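Local coordinates for protein endosialidase (Enterobacteria phage phi92, PDB 4HIZ) that hydrolyses alpha-2,8 and alpha-2,9 linkages inside polysialic acid chains, as a trimeric phage endosialidase, at residues P277-S282 / S332-R337; L287-T292 / V307-G312. One frame throughout, in Å; residues are numbered along the deposited sequence. Where two conformers were deposited one is given.

Contact 1: P277-S282 / S332-R337; sequences PDVAYS and SSFTRR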
ATOM      1  N   PRO A 277      25.247 -18.397  30.444  1.00 17.49           N
ATOM      2  CA  PRO A 277      25.384 -19.790  30.889  1.00 18.27           C
ATOM      3  C   PRO A 277      24.176 -20.320  31.624  1.00 18.21           C
ATOM      4  O   PRO A 277      23.626 -19.639  32.482  1.00 18.95           O
ATOM      5  CB  PRO A 277      26.576 -19.726  31.845  1.00 20.29           C
ATOM      6  CG  PRO A 277      27.400 -18.593  31.360  1.00 20.57           C
ATOM      7  CD  PRO A 277      26.383 -17.554  30.862  1.00 19.95           C
ATOM      8  N   ASP A 278      23.778 -21.538  31.253  1.00 18.50           N
ATOM      9  CA  ASP A 278      22.679 -22.286  31.890  1.00 20.35           C
ATOM     10  C   ASP A 278      21.285 -21.703  31.670  1.00 18.06           C
ATOM     11  O   ASP A 278      20.331 -22.144  32.317  1.00 17.16           O
ATOM     12  CB  ASP A 278      22.919 -22.498  33.394  1.00 25.12           C
ATOM     13  CG  ASP A 278      24.045 -23.483  33.682  1.00 32.47           C
ATOM     14  OD1 ASP A 278      24.249 -24.447  32.901  1.00 34.51           O
ATOM     15  OD2 ASP A 278      24.723 -23.288  34.712  1.00 36.31           O
ATOM     16  N   VAL A 279      21.147 -20.729  30.763  1.00 17.13           N
ATOM     17  CA  VAL A 279      19.810 -20.235  30.440  1.00 15.59           C
ATOM     18  C   VAL A 279      19.309 -21.074  29.271  1.00 15.42           C
ATOM     19  O   VAL A 279      19.598 -20.784  28.118  1.00 16.82           O
ATOM     20  CB  VAL A 279      19.840 -18.745  30.125  1.00 15.73           C
ATOM     21  CG1 VAL A 279      18.406 -18.255  29.788  1.00 14.87           C
ATOM     22  CG2 VAL A 279      20.418 -18.009  31.343  1.00 16.18           C
ATOM     23  N   ALA A 280      18.618 -22.165  29.599  1.00 15.28           N
ATOM     24  CA  ALA A 280      18.281 -23.203  28.617  1.00 15.64           C
ATOM     25  C   ALA A 280      17.330 -24.184  29.273  1.00 15.92           C
ATOM     26  O   ALA A 280      17.222 -24.221  30.499  1.00 15.99           O
ATOM     27  CB  ALA A 280      19.542 -23.956  28.163  1.00 16.80           C
ATOM     28  N   TYR A 281      16.622 -24.956  28.457  1.00 15.65           N
ATOM     29  CA  TYR A 281      15.870 -26.090  28.989  1.00 16.33           C
ATOM     30  C   TYR A 281      16.817 -27.016  29.757  1.00 17.24           C
ATOM     31  O   TYR A 281      17.955 -27.227  29.338  1.00 18.34           O
ATOM     32  CB  TYR A 281      15.262 -26.872  27.844  1.00 16.39           C
ATOM     33  CG  TYR A 281      14.426 -28.030  28.330  1.00 17.20           C
ATOM     34  CD1 TYR A 281      13.112 -27.821  28.712  1.00 17.48           C
ATOM     35  CD2 TYR A 281      14.960 -29.318  28.427  1.00 18.58           C
ATOM     36  CE1 TYR A 281      12.312 -28.878  29.155  1.00 18.89           C
ATOM     37  CE2 TYR A 281      14.176 -30.372  28.874  1.00 19.37           C
ATOM     38  CZ  TYR A 281      12.858 -30.138  29.234  1.00 20.35           C
ATOM     39  OH  TYR A 281      12.064 -31.174  29.672  1.00 23.29           O
ATOM     40  N   SER A 282      16.310 -27.566  30.860  1.00 16.17           N
ATOM     41  CA  SER A 282      17.053 -28.570  31.635  1.00 17.69           C
ATOM     42  C   SER A 282      16.024 -29.392  32.408  1.00 19.13           C
ATOM     43  O   SER A 282      14.956 -28.888  32.769  1.00 18.99           O
ATOM     44  CB  SER A 282      18.011 -27.869  32.592  1.00 17.96           C
ATOM     45  OG  SER A 282      18.646 -28.870  33.413  1.00 18.81           O
ATOM     46  N   SER A 332      27.975 -11.549  30.595  1.00 17.26           N
ATOM     47  CA  SER A 332      27.586 -12.922  30.911  1.00 18.29           C
ATOM     48  C   SER A 332      27.293 -13.157  32.402  1.00 18.85           C
ATOM     49  O   SER A 332      26.908 -14.269  32.781  1.00 19.99           O
ATOM     50  CB  SER A 332      28.673 -13.905  30.457  1.00 18.90           C
ATOM     51  OG  SER A 332      29.803 -13.822  31.325  1.00 20.73           O
ATOM     52  N   SER A 333      27.477 -12.135  33.234  1.00 18.74           N
ATOM     53  CA  SER A 333      27.374 -12.283  34.688  1.00 21.38           C
ATOM     54  C   SER A 333      26.020 -11.854  35.265  1.00 20.42           C
ATOM     55  O   SER A 333      25.663 -10.671  35.221  1.00 20.85           O
ATOM     56  CB  SER A 333      28.455 -11.443  35.345  1.00 24.61           C
ATOM     57  OG  SER A 333      28.439 -11.654  36.749  1.00 28.58           O
ATOM     58  N   PHE A 334      25.271 -12.804  35.806  1.00 19.06           N
ATOM     59  CA  PHE A 334      23.982 -12.491  36.401  1.00 17.16           C
ATOM     60  C   PHE A 334      23.689 -13.447  37.519  1.00 17.73           C
ATOM     61  O   PHE A 334      24.328 -14.512  37.638  1.00 19.02           O
ATOM     62  CB  PHE A 334      22.828 -12.572  35.336  1.00 16.50           C
ATOM     63  CG  PHE A 334      22.742 -13.910  34.674  1.00 18.61           C
ATOM     64  CD1 PHE A 334      23.508 -14.197  33.554  1.00 20.00           C
ATOM     65  CD2 PHE A 334      21.951 -14.924  35.227  1.00 20.29           C
ATOM     66  CE1 PHE A 334      23.466 -15.457  32.970  1.00 21.59           C
ATOM     67  CE2 PHE A 334      21.883 -16.187  34.630  1.00 21.96           C
ATOM     68  CZ  PHE A 334      22.641 -16.457  33.509  1.00 22.43           C
ATOM     69  N   THR A 335      22.747 -13.070  38.366  1.00 16.95           N
ATOM     70  CA  THR A 335      22.317 -13.997  39.424  0.51 16.95           C
ATOM     71  C   THR A 335      20.820 -14.167  39.362  1.00 16.92           C
ATOM     72  O   THR A 335      20.086 -13.254  39.002  1.00 18.29           O
ATOM     73  CB  THR A 335      22.655 -13.512  40.845  0.51 17.34           C
ATOM     74  OG1 THR A 335      22.205 -12.159  40.991  0.51 17.75           O
ATOM     75  CG2 THR A 335      24.152 -13.620  41.124  0.51 17.41           C
ATOM     76  N   ARG A 336      20.363 -15.370  39.705  1.00 16.20           N
ATOM     77  CA  ARG A 336      18.936 -15.670  39.724  1.00 16.03           C
ATOM     78  C   ARG A 336      18.381 -15.297  41.090  1.00 16.11           C
ATOM     79  O   ARG A 336      18.914 -15.738  42.143  1.00 17.74           O
ATOM     80  CB  ARG A 336      18.705 -17.156  39.474  1.00 16.22           C
ATOM     81  CG  ARG A 336      19.252 -17.662  38.148  1.00 17.29           C
ATOM     82  CD  ARG A 336      18.773 -19.097  37.903  1.00 19.93           C
ATOM     83  NE  ARG A 336      19.417 -19.658  36.720  1.00 19.96           N
ATOM     84  CZ  ARG A 336      18.854 -20.550  35.924  1.00 18.68           C
ATOM     85  NH1 ARG A 336      17.632 -20.995  36.198  1.00 17.75           N
ATOM     86  NH2 ARG A 336      19.529 -21.016  34.875  1.00 18.29           N
ATOM     87  N   ARG A 337      17.330 -14.492  41.099  1.00 14.97           N
ATOM     88  CA  ARG A 337      16.651 -14.112  42.336  1.00 15.42           C
ATOM     89  C   ARG A 337      15.183 -14.461  42.212  1.00 15.99           C
ATOM     90  O   ARG A 337      14.487 -13.903  41.346  1.00 16.28           O
ATOM     91  CB  ARG A 337      16.852 -12.619  42.598  1.00 16.67           C
ATOM     92  CG  ARG A 337      18.356 -12.288  42.868  1.00 18.71           C
ATOM     93  CD  ARG A 337      18.641 -10.819  42.951  1.00 20.57           C
ATOM     94  NE  ARG A 337      20.077 -10.628  43.218  1.00 22.93           N
ATOM     95  CZ  ARG A 337      20.641  -9.474  43.513  1.00 23.34           C
ATOM     96  NH1 ARG A 337      19.906  -8.386  43.606  1.00 21.36           N
ATOM     97  NH2 ARG A 337      21.949  -9.426  43.756  1.00 25.96           N
TER
HETATM   98  O   HOH W   1      22.158 -19.719  34.798  1.00 38.78           O
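V279 and F334 make the tight part of this contact. One branch of the valine, CG2, comes obliquely onto the far end of the phenylalanine ring, with V279 CG2 3.5 Å from F334 CZ. The ring is carried on CG placed between its own backbone N and carbonyl carbon (chi1 57°), which sets its CZ end against V279 CG2 and P277 O. The carbonyl of P277 meets the ring at its edge, with P277 O 3.5 Å from F334 CZ. V279 is buried and also packs on L172 and A175, while F324 meets the F334 ring at about 40°.

The outer side is looser. P277, D278 and S332 are exposed, and P277 CD stands 4.2 Å from F334 CE1. The carboxylate of D278 is not in contact: D278 OD2 lies 5.7 Å from R336 NH2.

R336 makes a separate, polar part. Its chain runs extended from CG to NE and brings the guanidinium edge to the loop. R336 NH2 is 2.9 Å from D278 O, and the same nitrogen is hydrogen-bonded to L287 O. A water joins the two segments. It donates to P277 O at 2.7 Å and accepts from R336 NH2 at 2.9 Å.

This is a contact between neighbouring blades of the sialidase-type beta-propeller: the loop after strand 272-275 lies on segment 332-337, which runs into strand 335-338.

Contact 2: L287-T292 / V307-G312; sequences LCVTET and VGYHNG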
ATOM      1  N   LEU A 287      17.959 -25.205  37.186  1.00 16.85           N
ATOM      2  CA  LEU A 287      18.629 -24.582  36.046  1.00 16.88           C
ATOM      3  C   LEU A 287      17.646 -24.255  34.946  1.00 15.68           C
ATOM      4  O   LEU A 287      17.877 -23.297  34.187  1.00 15.45           O
ATOM      5  CB  LEU A 287      19.674 -25.523  35.462  1.00 19.73           C
ATOM      6  CG  LEU A 287      20.820 -25.816  36.413  1.00 23.24           C
ATOM      7  CD1 LEU A 287      21.791 -26.806  35.761  1.00 25.07           C
ATOM      8  CD2 LEU A 287      21.494 -24.509  36.747  1.00 24.55           C
ATOM      9  N   CYS A 288      16.598 -25.061  34.810  1.00 16.05           N
ATOM     10  CA  CYS A 288      15.674 -24.935  33.652  1.00 15.28           C
ATOM     11  C   CYS A 288      15.152 -23.498  33.474  1.00 15.49           C
ATOM     12  O   CYS A 288      14.701 -22.856  34.431  1.00 16.02           O
ATOM     13  CB  CYS A 288      14.465 -25.915  33.790  1.00 15.81           C
ATOM     14  SG  CYS A 288      13.426 -25.996  32.298  1.00 18.47           S
ATOM     15  N   VAL A 289      15.226 -22.996  32.243  1.00 14.33           N
ATOM     16  CA  VAL A 289      14.514 -21.749  31.906  1.00 14.56           C
ATOM     17  C   VAL A 289      13.541 -22.046  30.783  1.00 14.52           C
ATOM     18  O   VAL A 289      13.908 -22.584  29.736  1.00 15.70           O
ATOM     19  CB  VAL A 289      15.492 -20.624  31.497  1.00 13.93           C
ATOM     20  CG1 VAL A 289      14.721 -19.314  31.032  1.00 14.26           C
ATOM     21  CG2 VAL A 289      16.417 -20.278  32.671  1.00 14.10           C
ATOM     22  N   THR A 290      12.287 -21.717  31.023  1.00 14.73           N
ATOM     23  CA  THR A 290      11.258 -21.913  29.997  1.00 14.63           C
ATOM     24  C   THR A 290      11.266 -20.692  29.086  1.00 15.31           C
ATOM     25  O   THR A 290      11.304 -20.820  27.859  1.00 16.52           O
ATOM     26  CB  THR A 290       9.892 -22.082  30.648  1.00 16.19           C
ATOM     27  OG1 THR A 290       9.910 -23.272  31.444  1.00 16.97           O
ATOM     28  CG2 THR A 290       8.790 -22.267  29.602  1.00 17.03           C
ATOM     29  N   GLU A 291      11.226 -19.517  29.697  1.00 14.69           N
ATOM     30  CA  GLU A 291      11.231 -18.252  28.945  1.00 14.45           C
ATOM     31  C   GLU A 291      11.928 -17.188  29.730  1.00 13.87           C
ATOM     32  O   GLU A 291      11.780 -17.128  30.952  1.00 14.72           O
ATOM     33  CB  GLU A 291       9.797 -17.716  28.647  1.00 16.10           C
ATOM     34  CG  GLU A 291       9.024 -18.523  27.620  1.00 18.63           C
ATOM     35  CD  GLU A 291       7.555 -18.122  27.517  1.00 21.20           C
ATOM     36  OE1 GLU A 291       7.026 -17.541  28.475  1.00 23.01           O
ATOM     37  OE2 GLU A 291       6.917 -18.362  26.474  1.00 22.51           O
ATOM     38  N   THR A 292      12.691 -16.347  29.028  1.00 13.48           N
ATOM     39  CA  THR A 292      13.080 -15.028  29.535  1.00 13.25           C
ATOM     40  C   THR A 292      12.060 -14.007  29.008  1.00 13.88           C
ATOM     41  O   THR A 292      11.574 -14.123  27.858  1.00 15.37           O
ATOM     42  CB  THR A 292      14.509 -14.626  29.114  1.00 13.32           C
ATOM     43  OG1 THR A 292      14.663 -14.647  27.692  1.00 13.50           O
ATOM     44  CG2 THR A 292      15.572 -15.615  29.719  1.00 12.71           C
ATOM     45  N   VAL A 307      16.179  -9.117  34.031  1.00 12.53           N
ATOM     46  CA  VAL A 307      15.363  -9.764  32.990  1.00 13.23           C
ATOM     47  C   VAL A 307      14.468 -10.765  33.717  1.00 14.00           C
ATOM     48  O   VAL A 307      14.937 -11.456  34.617  1.00 14.40           O
ATOM     49  CB  VAL A 307      16.296 -10.522  32.030  1.00 14.35           C
ATOM     50  CG1 VAL A 307      15.557 -11.576  31.189  1.00 14.93           C
ATOM     51  CG2 VAL A 307      17.113  -9.530  31.168  1.00 14.50           C
ATOM     52  N   GLY A 308      13.177 -10.827  33.379  1.00 12.35           N
ATOM     53  CA  GLY A 308      12.327 -11.797  34.057  1.00 12.13           C
ATOM     54  C   GLY A 308      12.544 -13.197  33.497  1.00 12.36           C
ATOM     55  O   GLY A 308      12.974 -13.379  32.345  1.00 11.85           O
ATOM     56  N   TYR A 309      12.238 -14.208  34.299  1.00 13.05           N
ATOM     57  CA  TYR A 309      12.277 -15.577  33.751  1.00 13.64           C
ATOM     58  C   TYR A 309      11.418 -16.512  34.585  1.00 12.77           C
ATOM     59  O   TYR A 309      11.041 -16.196  35.736  1.00 12.62           O
ATOM     60  CB  TYR A 309      13.729 -16.142  33.731  1.00 12.84           C
ATOM     61  CG  TYR A 309      14.169 -16.742  35.077  1.00 12.84           C
ATOM     62  CD1 TYR A 309      14.616 -15.911  36.112  1.00 13.66           C
ATOM     63  CD2 TYR A 309      14.118 -18.112  35.291  1.00 14.05           C
ATOM     64  CE1 TYR A 309      15.038 -16.431  37.330  1.00 14.92           C
ATOM     65  CE2 TYR A 309      14.514 -18.646  36.527  1.00 15.12           C
ATOM     66  CZ  TYR A 309      14.964 -17.796  37.529  1.00 15.41           C
ATOM     67  OH  TYR A 309      15.355 -18.315  38.764  1.00 16.50           O
ATOM     68  N   HIS A 310      11.080 -17.643  33.994  1.00 13.23           N
ATOM     69  CA  HIS A 310      10.492 -18.710  34.807  1.00 13.79           C
ATOM     70  C   HIS A 310      10.845 -20.069  34.233  1.00 14.76           C
ATOM     71  O   HIS A 310      11.236 -20.213  33.048  1.00 14.74           O
ATOM     72  CB  HIS A 310       8.949 -18.532  34.886  1.00 14.23           C
ATOM     73  CG  HIS A 310       8.204 -19.035  33.684  1.00 14.94           C
ATOM     74  ND1 HIS A 310       8.112 -18.328  32.507  1.00 15.98           N
ATOM     75  CD2 HIS A 310       7.501 -20.181  33.491  1.00 16.00           C
ATOM     76  CE1 HIS A 310       7.376 -19.008  31.636  1.00 16.16           C
ATOM     77  NE2 HIS A 310       7.005 -20.148  32.203  1.00 16.48           N
ATOM     78  N   ASN A 311      10.720 -21.067  35.108  1.00 14.30           N
ATOM     79  CA  ASN A 311      10.727 -22.457  34.719  1.00 15.06           C
ATOM     80  C   ASN A 311       9.303 -22.940  34.937  1.00 16.27           C
ATOM     81  O   ASN A 311       8.828 -22.968  36.090  1.00 16.60           O
ATOM     82  CB  ASN A 311      11.703 -23.245  35.618  1.00 14.56           C
ATOM     83  CG  ASN A 311      11.294 -24.713  35.758  1.00 17.42           C
ATOM     84  OD1 ASN A 311      10.788 -25.316  34.803  1.00 17.93           O
ATOM     85  ND2 ASN A 311      11.508 -25.294  36.962  1.00 17.86           N
ATOM     86  N   GLY A 312       8.609 -23.297  33.846  1.00 16.85           N
ATOM     87  CA  GLY A 312       7.281 -23.890  33.946  1.00 18.33           C
ATOM     88  C   GLY A 312       7.232 -25.310  33.405  1.00 20.12           C
ATOM     89  O   GLY A 312       6.143 -25.850  33.173  1.00 21.91           O
TER
HETATM   90  O   HOH W   2       9.260 -15.797  31.856  1.00 16.68           O
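Two residues, T290 and E291, stand opposite the single H310 across an antiparallel pairing, a classic beta bulge, after which T292 pairs with Y309 in a non-hydrogen-bonded position. H310 O takes the amide of T290 (T290 N to H310 O 2.7 Å), in the carbonyl plane. The E291 amide adds only a weak bond to that oxygen. In return H310 N donates to E291 O at 3.2 Å.

The T290 hydroxyl holds the backbone just past the end of strand 304-311. G312 N donates to T290 OG1 at 2.7 Å, nearly straight at 166°, and D313 OD2 is a further partner of this hydroxyl. T290 CB lies over one face of the H310 ring in a CH-pi contact, 4.1 Å from the ring centroid and offset toward the rim. Strands 291-297 and 304-311 form the first hairpin of a four-stranded antiparallel propeller blade, and the bulge sits at its open end.

E291 runs beside H310, pointing the same way. Its carboxylate stands almost perpendicular to the imidazole (88°) and meets the ring edge, with E291 OE1 3.5 Å from H310 CE1. Water bridges H310 ND1 and E291 O, the water-ND1 distance being 2.9 Å.

T292 and Y309 are on the face away from E291 and H310. V289, just before the strand, crosses Y309 at about a right angle, V289 CG2 being 4.1 Å from Y309 CD2. At the far end T292 CB packs on V307 CG1 at 3.8 Å, while T292 OG1 is hydrogen-bonded to E163. C288 CB and SG lie beside the N311 amide, near OD1, and that amide is held by D313 and I314.

Contact 2 is nested along the chain inside the loop closed by contact 1: 277-282 comes first, then 287-292 and 307-312, and 332-337 last. Their centres are about 9 Å apart. Both reach the antiparallel sheet of strands 291-297, 304-311, 318-324 and 335-338. Contact 2 joins its first two strands, and contact 1 brings the entering loop to its last. The two also touch directly. A280 O and V289 N probably form a hydrogen bond, and R336 CD packs against Y309 OH. In this blade of the catalytic beta-propeller domain, the loop 277-282 thus meets both the lead-in to strand 291-297 and segment 332-337, and R336 also touches contact 2.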